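Local coordinates for pirin family protein (Acinetobacter baumannii, PDB 6D0P) that probably acts as a metal-dependent quercetin 2,3-dioxygenase, a pirin-family protein with iron as its expected cofactor and manganese bound in the crystal, at residues G95-M100 with R164-E169; Q144-K149 with K174-T179; P152-D157 with G168-A173; H159-R164 with Q194-Y199. All coordinates share one frame; numbering follows the deposited sequence.

Contact 1 (G95-M100 with R164-E169)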
loop_
_atom_site.group_PDB
_atom_site.type_symbol
_atom_site.label_atom_id
_atom_site.label_comp_id
_atom_site.label_asym_id
_atom_site.label_seq_id
_atom_site.Cartn_x
_atom_site.Cartn_y
_atom_site.Cartn_z
ATOM N N GLY A 95 7.646 10.755 4.086
ATOM C CA GLY A 95 8.753 9.863 3.714
ATOM C C GLY A 95 8.827 8.612 4.571
ATOM O O GLY A 95 9.554 7.660 4.200
ATOM N N ASP A 96 8.112 8.581 5.695
ATOM C CA ASP A 96 8.111 7.389 6.567
ATOM C C ASP A 96 7.099 6.364 6.064
ATOM O O ASP A 96 6.215 6.674 5.222
ATOM C CB ASP A 96 7.719 7.708 8.018
ATOM C CG ASP A 96 8.673 8.602 8.794
ATOM O OD1 ASP A 96 9.775 8.906 8.257
ATOM O OD2 ASP A 96 8.303 8.976 9.962
ATOM N N VAL A 97 7.227 5.143 6.585
ATOM C CA VAL A 97 6.278 4.086 6.299
ATOM C C VAL A 97 5.916 3.352 7.606
ATOM O O VAL A 97 6.773 3.195 8.505
ATOM C CB VAL A 97 6.866 3.089 5.278
ATOM C CG1 VAL A 97 5.975 1.871 5.113
ATOM C CG2 VAL A 97 7.151 3.755 3.945
ATOM N N GLN A 98 4.647 2.955 7.737
ATOM C CA GLN A 98 4.217 2.046 8.803
ATOM C C GLN A 98 3.726 0.754 8.138
ATOM O O GLN A 98 2.785 0.790 7.321
ATOM C CB GLN A 98 3.122 2.656 9.681
ATOM C CG GLN A 98 2.491 1.668 10.663
ATOM C CD GLN A 98 3.455 0.948 11.582
ATOM O OE1 GLN A 98 3.501 -0.285 11.598
ATOM N NE2 GLN A 98 4.190 1.697 12.409
ATOM N N TRP A 99 4.433 -0.343 8.394
ATOM C CA TRP A 99 4.062 -1.668 7.912
ATOM C C TRP A 99 3.457 -2.411 9.103
ATOM O O TRP A 99 4.186 -2.985 9.909
ATOM C CB TRP A 99 5.287 -2.389 7.326
ATOM C CG TRP A 99 4.939 -3.600 6.519
ATOM C CD1 TRP A 99 4.452 -4.785 6.994
ATOM C CD2 TRP A 99 5.079 -3.767 5.096
ATOM N NE1 TRP A 99 4.254 -5.665 5.957
ATOM C CE2 TRP A 99 4.642 -5.074 4.789
ATOM C CE3 TRP A 99 5.524 -2.945 4.055
ATOM C CZ2 TRP A 99 4.618 -5.571 3.489
ATOM C CZ3 TRP A 99 5.505 -3.440 2.771
ATOM C CH2 TRP A 99 5.048 -4.727 2.492
HETATM N N MSE A 100 2.147 -2.317 9.259
HETATM C CA MSE A 100 1.475 -2.882 10.420
HETATM C C MSE A 100 0.841 -4.203 10.122
HETATM O O MSE A 100 0.031 -4.336 9.175
HETATM C CB MSE A 100 0.365 -1.943 10.903
HETATM C CG MSE A 100 -0.309 -2.516 12.163
HETATM SE SE MSE A 100 -1.886 -1.416 12.683
HETATM C CE MSE A 100 -3.096 -2.071 11.311
ATOM N N ARG A 164 12.636 3.444 -4.095
ATOM C CA ARG A 164 12.814 3.110 -2.684
ATOM C C ARG A 164 12.375 1.663 -2.477
ATOM O O ARG A 164 11.285 1.260 -2.968
ATOM C CB ARG A 164 11.954 4.003 -1.787
ATOM C CG ARG A 164 12.219 5.494 -1.943
ATOM C CD ARG A 164 11.703 6.243 -0.723
ATOM N NE ARG A 164 10.270 6.051 -0.581
ATOM C CZ ARG A 164 9.559 6.485 0.455
ATOM N NH1 ARG A 164 8.249 6.327 0.465
ATOM N NH2 ARG A 164 10.163 7.100 1.448
ATOM N N VAL A 165 13.189 0.897 -1.764
ATOM C CA VAL A 165 12.882 -0.500 -1.520
ATOM C C VAL A 165 12.177 -0.602 -0.169
ATOM O O VAL A 165 12.802 -0.736 0.884
ATOM C CB VAL A 165 14.148 -1.373 -1.590
ATOM C CG1 VAL A 165 13.797 -2.849 -1.593
ATOM C CG2 VAL A 165 14.992 -1.037 -2.813
ATOM N N ILE A 166 10.866 -0.511 -0.200
ATOM C CA ILE A 166 10.098 -0.546 1.035
ATOM C C ILE A 166 10.093 -1.990 1.583
ATOM O O ILE A 166 10.295 -2.202 2.771
ATOM C CB ILE A 166 8.700 0.052 0.812
ATOM C CG1 ILE A 166 8.807 1.553 0.518
ATOM C CG2 ILE A 166 7.794 -0.213 2.003
ATOM C CD1 ILE A 166 7.521 2.162 0.042
ATOM N N ALA A 167 9.901 -2.952 0.700
ATOM C CA ALA A 167 9.968 -4.357 1.032
ATOM C C ALA A 167 10.585 -5.123 -0.140
ATOM O O ALA A 167 10.398 -4.742 -1.310
ATOM C CB ALA A 167 8.588 -4.900 1.349
ATOM N N GLY A 168 11.221 -6.240 0.170
ATOM C CA GLY A 168 11.781 -7.103 -0.841
ATOM C C GLY A 168 13.248 -6.809 -1.106
ATOM O O GLY A 168 14.064 -6.645 -0.196
ATOM N N GLU A 169 13.592 -6.737 -2.373
ATOM C CA GLU A 169 14.993 -6.519 -2.726
ATOM C C GLU A 169 15.095 -5.972 -4.147
ATOM O O GLU A 169 14.410 -6.453 -5.030
ATOM C CB GLU A 169 15.763 -7.840 -2.677
ATOM C CG GLU A 169 17.196 -7.713 -3.180
ATOM C CD GLU A 169 18.214 -8.646 -2.533
ATOM O OE1 GLU A 169 17.854 -9.804 -2.233
ATOM O OE2 GLU A 169 19.368 -8.213 -2.341
#
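Gly-95 begins the contact with its carbonyl: Arg-164 NH2 donates to Gly-95 O at 2.9 Å, the N-H...O angle being 146°. The oxygen meets the guanidinium at its edge, near its plane. A bend in the arginine chain (chi3 -61°) turns the group toward the glycine, and a salt bridge from Arg-164 NE to Asp-187 gives it a second hold. Two residues on, Val-97 points its side chain at Ile-166, with CG1 to Ile-166 CG2 at 4.2 Å, a purely apolar meeting. Trp-99 then offers the six-membered part of its indole. Ile-166 CG2 comes up at the ring edge, near the ring plane, 4.0 Å from Trp-99 CZ3, while Ala-167 CB approaches obliquely at 3.7 Å from the same CZ3. The indole NE1 is tied elsewhere, to Glu-70. Both Ile-166 and Ala-167 point at this segment, consistent with the classic beta bulge they form opposite Val-185. The touching parts run only 6° apart, yet the alpha carbons of Val-97 and Ile-166 are 8.0 Å apart, so side chains mediate the contact. It joins strand 97-101 of one seven-stranded sheet to the end of strand 162-165 of the other and the corner at Ile-166, consistent with the two-cupin architecture of pirins.

Contact 2 (Q144-K149 with K174-T179)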
loop_
_atom_site.group_PDB
_atom_site.type_symbol
_atom_site.label_atom_id
_atom_site.label_comp_id
_atom_site.label_asym_id
_atom_site.label_seq_id
_atom_site.Cartn_x
_atom_site.Cartn_y
_atom_site.Cartn_z
ATOM N N GLN A 144 5.797 -2.040 12.375
ATOM C CA GLN A 144 7.113 -1.754 11.850
ATOM C C GLN A 144 7.091 -0.278 11.451
ATOM O O GLN A 144 6.547 0.079 10.380
ATOM C CB GLN A 144 7.505 -2.606 10.644
ATOM C CG GLN A 144 7.748 -4.075 10.942
ATOM C CD GLN A 144 8.063 -4.825 9.666
ATOM O OE1 GLN A 144 9.143 -4.655 9.094
ATOM N NE2 GLN A 144 7.121 -5.669 9.226
ATOM N N ALA A 145 7.616 0.567 12.334
ATOM C CA ALA A 145 7.708 1.995 12.053
ATOM C C ALA A 145 9.036 2.239 11.344
ATOM O O ALA A 145 10.091 2.031 11.915
ATOM C CB ALA A 145 7.595 2.814 13.323
ATOM N N ILE A 146 8.979 2.636 10.096
ATOM C CA ILE A 146 10.174 2.818 9.328
ATOM C C ILE A 146 10.349 4.301 8.994
ATOM O O ILE A 146 9.523 4.882 8.330
ATOM C CB ILE A 146 10.120 1.949 8.069
ATOM C CG1 ILE A 146 9.884 0.475 8.420
ATOM C CG2 ILE A 146 11.388 2.125 7.268
ATOM C CD1 ILE A 146 9.275 -0.299 7.317
ATOM N N GLU A 147 11.464 4.866 9.449
ATOM C CA GLU A 147 11.804 6.260 9.199
ATOM C C GLU A 147 12.368 6.402 7.784
ATOM O O GLU A 147 13.041 5.493 7.249
ATOM C CB GLU A 147 12.778 6.749 10.272
ATOM C CG GLU A 147 12.082 7.054 11.587
ATOM C CD GLU A 147 13.019 7.457 12.709
ATOM O OE1 GLU A 147 13.497 6.558 13.426
ATOM O OE2 GLU A 147 13.255 8.674 12.868
ATOM N N ALA A 148 12.081 7.555 7.179
ATOM C CA ALA A 148 12.475 7.849 5.794
ATOM C C ALA A 148 13.968 7.558 5.567
ATOM O O ALA A 148 14.332 6.976 4.556
ATOM C CB ALA A 148 12.150 9.294 5.469
ATOM N N LYS A 149 14.818 7.902 6.533
ATOM C CA LYS A 149 16.268 7.769 6.323
ATOM C C LYS A 149 16.711 6.298 6.283
ATOM O O LYS A 149 17.795 6.024 5.810
ATOM C CB LYS A 149 17.029 8.553 7.401
ATOM C CG LYS A 149 16.929 7.983 8.805
ATOM C CD LYS A 149 17.634 8.826 9.846
ATOM C CE LYS A 149 17.874 8.073 11.137
ATOM N NZ LYS A 149 16.644 7.378 11.593
ATOM N N LYS A 174 18.274 -4.337 0.352
ATOM C CA LYS A 174 17.223 -5.085 1.046
ATOM C C LYS A 174 16.140 -4.131 1.545
ATOM O O LYS A 174 16.435 -3.043 2.007
ATOM C CB LYS A 174 17.829 -5.853 2.222
ATOM C CG LYS A 174 18.883 -6.877 1.823
ATOM C CD LYS A 174 19.491 -7.620 2.998
ATOM C CE LYS A 174 20.575 -8.588 2.568
ATOM N NZ LYS A 174 20.084 -9.525 1.527
ATOM N N GLY A 175 14.899 -4.573 1.454
ATOM C CA GLY A 175 13.757 -3.791 1.889
ATOM C C GLY A 175 13.814 -3.461 3.369
ATOM O O GLY A 175 14.368 -4.217 4.173
ATOM N N ALA A 176 13.217 -2.333 3.719
ATOM C CA ALA A 176 13.213 -1.844 5.072
ATOM C C ALA A 176 12.178 -2.608 5.910
ATOM O O ALA A 176 12.362 -2.782 7.103
ATOM C CB ALA A 176 12.921 -0.364 5.064
ATOM N N ALA A 177 11.110 -3.076 5.287
ATOM C CA ALA A 177 10.073 -3.831 6.005
ATOM C C ALA A 177 10.274 -5.336 5.797
ATOM O O ALA A 177 10.523 -5.763 4.667
ATOM C CB ALA A 177 8.694 -3.431 5.509
ATOM N N THR A 178 10.130 -6.112 6.865
ATOM C CA THR A 178 10.131 -7.568 6.782
ATOM C C THR A 178 8.722 -8.019 6.384
ATOM O O THR A 178 7.737 -7.307 6.645
ATOM C CB THR A 178 10.566 -8.239 8.095
ATOM O OG1 THR A 178 9.615 -7.903 9.101
ATOM C CG2 THR A 178 11.955 -7.844 8.544
ATOM N N THR A 179 8.622 -9.211 5.800
ATOM C CA THR A 179 7.369 -9.742 5.262
ATOM C C THR A 179 7.211 -11.234 5.619
ATOM O O THR A 179 8.178 -11.894 6.016
ATOM C CB THR A 179 7.309 -9.567 3.736
ATOM O OG1 THR A 179 8.296 -10.426 3.153
ATOM C CG2 THR A 179 7.547 -8.142 3.287
HETATM O O HOH W 1 11.187 -3.049 9.767
#
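Gln-144 and Ile-146 lie nearest Ala-177 and Ala-176, with alpha carbons 6.9 Å apart for Gln-144 and Ala-177 and 7.0 Å apart for Ile-146 and Ala-176; as one segment advances the other retreats, so the two run in opposite senses. The bonds between them are made by a side-chain amide. Gln-144 grips both polar backbone atoms of Thr-178: Thr-178 N donates to Gln-144 OE1 at 2.8 Å, in the carbonyl plane and on a lone pair, and Gln-144 NE2 donates to Thr-178 O at 3.1 Å. The second bond is almost straight (176°), with the acceptor lying in the amide plane, and the two together fix the rotation of the amide. CG beside the backbone N (chi1 -69°) and an extended chain beyond it carry the group across to the threonine. In the fold, residues 145-146 form an edge strand of the sheet that contains 97-101, while 174-179 is the loop leading to strand 183-190, so this pairing ties the edge of one sheet to a connection of the other. OE1 has a further partner in a water, which donates to Gln-144 OE1 at 2.7 Å and to Ala-176 O at 2.9 Å. Beside this polar group, Ile-146 splits its branches between two alanines: CG2 lies 3.7 Å from Ala-176 CB, whereas CD1 lies against Ala-177 CB. Ile-151 touches both Ile-146 and Ala-176.

Contact 3 (P152-D157 with G168-A173). With MG (magnesium ion), chain F.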
loop_
_atom_site.group_PDB
_atom_site.type_symbol
_atom_site.label_atom_id
_atom_site.label_comp_id
_atom_site.label_asym_id
_atom_site.label_seq_id
_atom_site.Cartn_x
_atom_site.Cartn_y
_atom_site.Cartn_z
ATOM N N PRO A 152 16.233 2.159 1.820
ATOM C CA PRO A 152 17.220 2.218 0.726
ATOM C C PRO A 152 16.578 2.887 -0.501
ATOM O O PRO A 152 15.475 2.498 -0.880
ATOM C CB PRO A 152 17.596 0.760 0.395
ATOM C CG PRO A 152 17.126 0.003 1.599
ATOM C CD PRO A 152 15.898 0.758 2.065
ATOM N N ASP A 153 17.293 3.847 -1.073
ATOM C CA ASP A 153 16.859 4.686 -2.219
ATOM C C ASP A 153 17.880 4.528 -3.346
ATOM O O ASP A 153 19.029 4.983 -3.205
ATOM C CB ASP A 153 16.786 6.166 -1.811
ATOM C CG ASP A 153 15.940 7.036 -2.732
ATOM O OD1 ASP A 153 15.332 6.484 -3.690
ATOM O OD2 ASP A 153 15.853 8.262 -2.463
ATOM N N ILE A 154 17.459 3.937 -4.451
ATOM C CA ILE A 154 18.348 3.594 -5.527
ATOM C C ILE A 154 18.161 4.588 -6.665
ATOM O O ILE A 154 17.049 4.773 -7.115
ATOM C CB ILE A 154 18.066 2.157 -6.001
ATOM C CG1 ILE A 154 18.138 1.148 -4.852
ATOM C CG2 ILE A 154 18.972 1.771 -7.160
ATOM C CD1 ILE A 154 19.464 1.117 -4.142
ATOM N N ALA A 155 19.258 5.181 -7.144
ATOM C CA ALA A 155 19.165 6.088 -8.278
ATOM C C ALA A 155 19.068 5.242 -9.552
ATOM O O ALA A 155 19.917 4.392 -9.784
ATOM C CB ALA A 155 20.350 7.011 -8.330
ATOM N N LEU A 156 18.037 5.467 -10.357
ATOM C CA LEU A 156 17.848 4.678 -11.575
ATOM C C LEU A 156 18.541 5.330 -12.781
ATOM O O LEU A 156 18.706 4.682 -13.822
ATOM C CB LEU A 156 16.347 4.551 -11.844
ATOM C CG LEU A 156 15.559 3.780 -10.802
ATOM C CD1 LEU A 156 14.078 3.843 -11.115
ATOM C CD2 LEU A 156 16.065 2.338 -10.725
ATOM N N ASP A 157 18.833 6.622 -12.691
ATOM C CA ASP A 157 19.535 7.308 -13.757
ATOM C C ASP A 157 20.248 8.512 -13.134
ATOM O O ASP A 157 20.245 8.641 -11.912
ATOM C CB ASP A 157 18.594 7.724 -14.888
ATOM C CG ASP A 157 17.411 8.558 -14.428
ATOM O OD1 ASP A 157 17.582 9.388 -13.477
ATOM O OD2 ASP A 157 16.315 8.374 -15.022
ATOM N N GLY A 168 11.221 -6.240 0.170
ATOM C CA GLY A 168 11.781 -7.103 -0.841
ATOM C C GLY A 168 13.248 -6.809 -1.106
ATOM O O GLY A 168 14.064 -6.645 -0.196
ATOM N N GLU A 169 13.592 -6.737 -2.373
ATOM C CA GLU A 169 14.993 -6.519 -2.726
ATOM C C GLU A 169 15.095 -5.972 -4.147
ATOM O O GLU A 169 14.410 -6.453 -5.030
ATOM C CB GLU A 169 15.763 -7.840 -2.677
ATOM C CG GLU A 169 17.196 -7.713 -3.180
ATOM C CD GLU A 169 18.214 -8.646 -2.533
ATOM O OE1 GLU A 169 17.854 -9.804 -2.233
ATOM O OE2 GLU A 169 19.368 -8.213 -2.341
ATOM N N TYR A 170 15.963 -4.994 -4.314
ATOM C CA TYR A 170 16.271 -4.412 -5.604
ATOM C C TYR A 170 17.758 -4.008 -5.633
ATOM O O TYR A 170 18.262 -3.435 -4.682
ATOM C CB TYR A 170 15.378 -3.197 -5.872
ATOM C CG TYR A 170 15.575 -2.648 -7.251
ATOM C CD1 TYR A 170 14.826 -3.132 -8.307
ATOM C CD2 TYR A 170 16.561 -1.714 -7.520
ATOM C CE1 TYR A 170 15.032 -2.678 -9.596
ATOM C CE2 TYR A 170 16.782 -1.254 -8.806
ATOM C CZ TYR A 170 16.022 -1.742 -9.846
ATOM O OH TYR A 170 16.229 -1.302 -11.119
ATOM N N ALA A 171 18.465 -4.310 -6.713
ATOM C CA ALA A 171 19.890 -3.881 -6.885
ATOM C C ALA A 171 20.744 -4.212 -5.650
ATOM O O ALA A 171 21.563 -3.373 -5.187
ATOM C CB ALA A 171 19.931 -2.397 -7.180
ATOM N N ASP A 172 20.569 -5.421 -5.119
ATOM C CA ASP A 172 21.299 -5.874 -3.926
ATOM C C ASP A 172 20.918 -5.050 -2.683
ATOM O O ASP A 172 21.546 -5.213 -1.652
ATOM C CB ASP A 172 22.817 -5.847 -4.139
ATOM C CG ASP A 172 23.281 -6.708 -5.302
ATOM O OD1 ASP A 172 22.773 -7.844 -5.435
ATOM O OD2 ASP A 172 24.148 -6.238 -6.064
ATOM N N ALA A 173 19.905 -4.188 -2.757
ATOM C CA ALA A 173 19.456 -3.427 -1.586
ATOM C C ALA A 173 18.267 -4.166 -0.959
ATOM O O ALA A 173 17.360 -4.557 -1.671
ATOM C CB ALA A 173 19.065 -2.027 -1.996
HETATM MG MG MG F . 19.769 3.162 -14.885
HETATM O O HOH W 2 21.523 3.672 -13.928
HETATM O O HOH W 3 19.343 1.822 -13.284
HETATM O O HOH W 4 17.732 2.817 -15.797
HETATM O O HOH W 5 20.515 1.504 -15.960
#
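The phenol of Tyr-170 is touched at its edge by Ile-154, whose CG2 lies near the ring plane 4.1 Å from Tyr-170 CE2. Leu-156 CD2 reaches the same side of the phenol obliquely, 3.7 Å from Tyr-170 OH. With CG anti to the backbone N (chi1 -175°), the ring extends from the hairpin toward these two residues, and it also packs edge-to-face with Trp-186. The hairpin is tight: Tyr-170 to Ala-173 forms a type I' turn, closed by Tyr-170 N to Ala-173 O at 3.0 Å and Ala-173 N to Tyr-170 O at 2.6 Å. Positive phi and psi at Ala-171 and Asp-172 fit this turn. It leans on strand 153-155, an edge strand of a seven-stranded antiparallel sheet, through side chains alone. Across the turn from the tyrosine, Ala-173 CB meets two residues of that strand region, Ile-154 CD1 at 3.8 Å and Pro-152 CB at 4.0 Å. Ile-154 thus divides its branches, CG2 going to the tyrosine and CD1 to the alanine. Leu-156 points its carbonyl elsewhere: its O binds a magnesium ion at 2.1 Å, with four waters as further ligands.

Contact 4 (H159-R164 with Q194-Y199)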
loop_
_atom_site.group_PDB
_atom_site.type_symbol
_atom_site.label_atom_id
_atom_site.label_comp_id
_atom_site.label_asym_id
_atom_site.label_seq_id
_atom_site.Cartn_x
_atom_site.Cartn_y
_atom_site.Cartn_z
ATOM N N HIS A 159 19.357 11.587 -13.780
ATOM C CA HIS A 159 18.473 12.715 -14.002
ATOM C C HIS A 159 17.465 12.906 -12.873
ATOM O O HIS A 159 16.617 13.787 -12.980
ATOM C CB HIS A 159 17.777 12.547 -15.363
ATOM C CG HIS A 159 18.739 12.623 -16.493
ATOM N ND1 HIS A 159 19.169 11.498 -17.181
ATOM C CD2 HIS A 159 19.404 13.674 -17.014
ATOM C CE1 HIS A 159 20.031 11.863 -18.103
ATOM N NE2 HIS A 159 20.204 13.188 -18.010
ATOM N N GLY A 160 17.536 12.114 -11.810
ATOM C CA GLY A 160 16.608 12.291 -10.711
ATOM C C GLY A 160 15.646 11.128 -10.524
ATOM O O GLY A 160 14.855 11.146 -9.563
ATOM N N SER A 161 15.646 10.124 -11.405
ATOM C CA SER A 161 14.748 8.959 -11.173
ATOM C C SER A 161 15.290 8.138 -10.006
ATOM O O SER A 161 16.504 7.946 -9.900
ATOM C CB SER A 161 14.603 8.102 -12.395
ATOM O OG SER A 161 14.188 8.876 -13.509
ATOM N N HIS A 162 14.397 7.630 -9.145
ATOM C CA HIS A 162 14.823 6.840 -8.002
ATOM C C HIS A 162 13.732 5.826 -7.629
ATOM O O HIS A 162 12.551 5.950 -8.014
ATOM C CB HIS A 162 15.206 7.727 -6.808
ATOM C CG HIS A 162 14.037 8.382 -6.155
ATOM N ND1 HIS A 162 13.463 7.877 -5.013
ATOM C CD2 HIS A 162 13.313 9.462 -6.503
ATOM C CE1 HIS A 162 12.427 8.626 -4.681
ATOM N NE2 HIS A 162 12.319 9.607 -5.581
ATOM N N LEU A 163 14.168 4.821 -6.887
ATOM C CA LEU A 163 13.314 3.776 -6.416
ATOM C C LEU A 163 13.658 3.492 -4.948
ATOM O O LEU A 163 14.841 3.345 -4.600
ATOM C CB LEU A 163 13.549 2.567 -7.323
ATOM C CG LEU A 163 12.736 1.313 -7.019
ATOM C CD1 LEU A 163 12.561 0.488 -8.278
ATOM C CD2 LEU A 163 13.387 0.490 -5.917
ATOM N N ARG A 164 12.636 3.444 -4.095
ATOM C CA ARG A 164 12.814 3.110 -2.684
ATOM C C ARG A 164 12.375 1.663 -2.477
ATOM O O ARG A 164 11.285 1.260 -2.968
ATOM C CB ARG A 164 11.954 4.003 -1.787
ATOM C CG ARG A 164 12.219 5.494 -1.943
ATOM C CD ARG A 164 11.703 6.243 -0.723
ATOM N NE ARG A 164 10.270 6.051 -0.581
ATOM C CZ ARG A 164 9.559 6.485 0.455
ATOM N NH1 ARG A 164 8.249 6.327 0.465
ATOM N NH2 ARG A 164 10.163 7.100 1.448
ATOM N N GLN A 194 13.164 9.372 -19.385
ATOM C CA GLN A 194 14.088 8.295 -18.999
ATOM C C GLN A 194 13.373 6.940 -19.021
ATOM O O GLN A 194 12.196 6.849 -18.570
ATOM C CB GLN A 194 14.661 8.562 -17.609
ATOM C CG GLN A 194 15.444 9.862 -17.545
ATOM C CD GLN A 194 16.668 9.836 -18.434
ATOM O OE1 GLN A 194 17.410 8.850 -18.488
ATOM N NE2 GLN A 194 16.910 10.941 -19.114
ATOM N N LYS A 195 14.127 5.923 -19.480
ATOM C CA LYS A 195 13.681 4.549 -19.618
ATOM C C LYS A 195 14.429 3.627 -18.642
ATOM O O LYS A 195 15.634 3.809 -18.424
ATOM C CB LYS A 195 13.934 4.022 -21.029
ATOM C CG LYS A 195 13.450 2.592 -21.228
ATOM C CD LYS A 195 13.453 2.107 -22.654
ATOM C CE LYS A 195 12.948 0.683 -22.762
ATOM N NZ LYS A 195 12.933 0.221 -24.167
ATOM N N HIS A 196 13.727 2.609 -18.134
ATOM C CA HIS A 196 14.267 1.692 -17.137
ATOM C C HIS A 196 13.709 0.281 -17.314
ATOM O O HIS A 196 12.523 0.109 -17.554
ATOM C CB HIS A 196 13.916 2.196 -15.742
ATOM C CG HIS A 196 14.163 3.652 -15.603
ATOM N ND1 HIS A 196 15.413 4.158 -15.288
ATOM C CD2 HIS A 196 13.340 4.714 -15.778
ATOM C CE1 HIS A 196 15.353 5.472 -15.266
ATOM N NE2 HIS A 196 14.073 5.842 -15.537
ATOM N N THR A 197 14.584 -0.707 -17.163
ATOM C CA THR A 197 14.191 -2.109 -17.206
ATOM C C THR A 197 14.210 -2.645 -15.773
ATOM O O THR A 197 15.193 -2.475 -15.033
ATOM C CB THR A 197 15.100 -2.917 -18.140
ATOM O OG1 THR A 197 14.857 -2.425 -19.452
ATOM C CG2 THR A 197 14.836 -4.408 -18.111
ATOM N N LEU A 198 13.113 -3.254 -15.367
ATOM C CA LEU A 198 13.040 -3.831 -14.040
ATOM C C LEU A 198 12.957 -5.352 -14.180
ATOM O O LEU A 198 12.377 -5.881 -15.150
ATOM C CB LEU A 198 11.823 -3.285 -13.288
ATOM C CG LEU A 198 11.851 -1.787 -12.989
ATOM C CD1 LEU A 198 11.497 -0.984 -14.229
ATOM C CD2 LEU A 198 10.901 -1.450 -11.855
ATOM N N TYR A 199 13.569 -6.029 -13.220
ATOM C CA TYR A 199 13.559 -7.479 -13.150
ATOM C C TYR A 199 12.801 -7.892 -11.899
ATOM O O TYR A 199 13.050 -7.359 -10.796
ATOM C CB TYR A 199 14.971 -8.055 -13.131
ATOM C CG TYR A 199 15.748 -7.701 -14.365
ATOM C CD1 TYR A 199 15.573 -8.394 -15.550
ATOM C CD2 TYR A 199 16.625 -6.630 -14.355
ATOM C CE1 TYR A 199 16.276 -8.045 -16.694
ATOM C CE2 TYR A 199 17.338 -6.275 -15.486
ATOM C CZ TYR A 199 17.157 -6.980 -16.660
ATOM O OH TYR A 199 17.877 -6.610 -17.759
#
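His-159 and Gln-194 cross at about a right angle, their ring and amide planes 31° apart, where two sheets of the C-terminal cupin region face each other. Strand 162-165 belongs to a seven-stranded sheet and strand 195-199 to a four-stranded one. The touching parts run 26° apart, and the alpha carbons of Leu-163 and Leu-198 stand 10.8 Å from each other, a spacing bridged by side chains. At the exposed His-159, Gln-194 is bent at chi2 (-64°), which folds its amide up toward the imidazole. His-159 ND1 lies 3.0 Å from Gln-194 NE2, but the approach is oblique to the ring and the angle too poor for a hydrogen bond, so the pair is a close polar contact and no more.

Further in, Ser-161 faces His-196. Here too the hydroxyl comes obliquely to the imidazole, Ser-161 OG being 3.7 Å from His-196 NE2, and Ser-161 CB is almost as near. The hydroxyl is bonded elsewhere, to Asp-157 OD2 and the backbone N of Val-191, which would fix its rotation. Gln-194 also contributes here, its CB lying 4.1 Å from Ser-161 OG. The side chain of His-196 is about 4 Å from the bound magnesium ion and touches Leu-156, whose carbonyl binds that ion. Further along the strands come two buried leucines, both packed on Trp-186. Leu-198 has two conformers, so their mutual contact is provisional: in one of them Leu-163 CD1 lies 4.4 Å from Leu-198 CD2.

Contacts 1 and 2 lie closest, centres about 5 Å apart, and meet through Val-97 O and Ile-146 N, since strands 97-101 and 145-146 are neighbours in one sheet. Contacts 3 and 4, about 9 Å apart by centres, meet where strands 153-155 and 162-165 pair in the other sheet. Strand 162-165 is used by contacts 1 and 4, which share Arg-164 although their centres are about 17 Å apart. Along the chain, contact 3 is nested within the loop closed by contact 2, whereas contacts 1 and 2 interleave. The connection between the two cupin regions is thereby woven into both: strand 145-146 extends one sheet, 153-155 and 162-165 extend the other, and 169-170 with 173-174 makes a small hairpin.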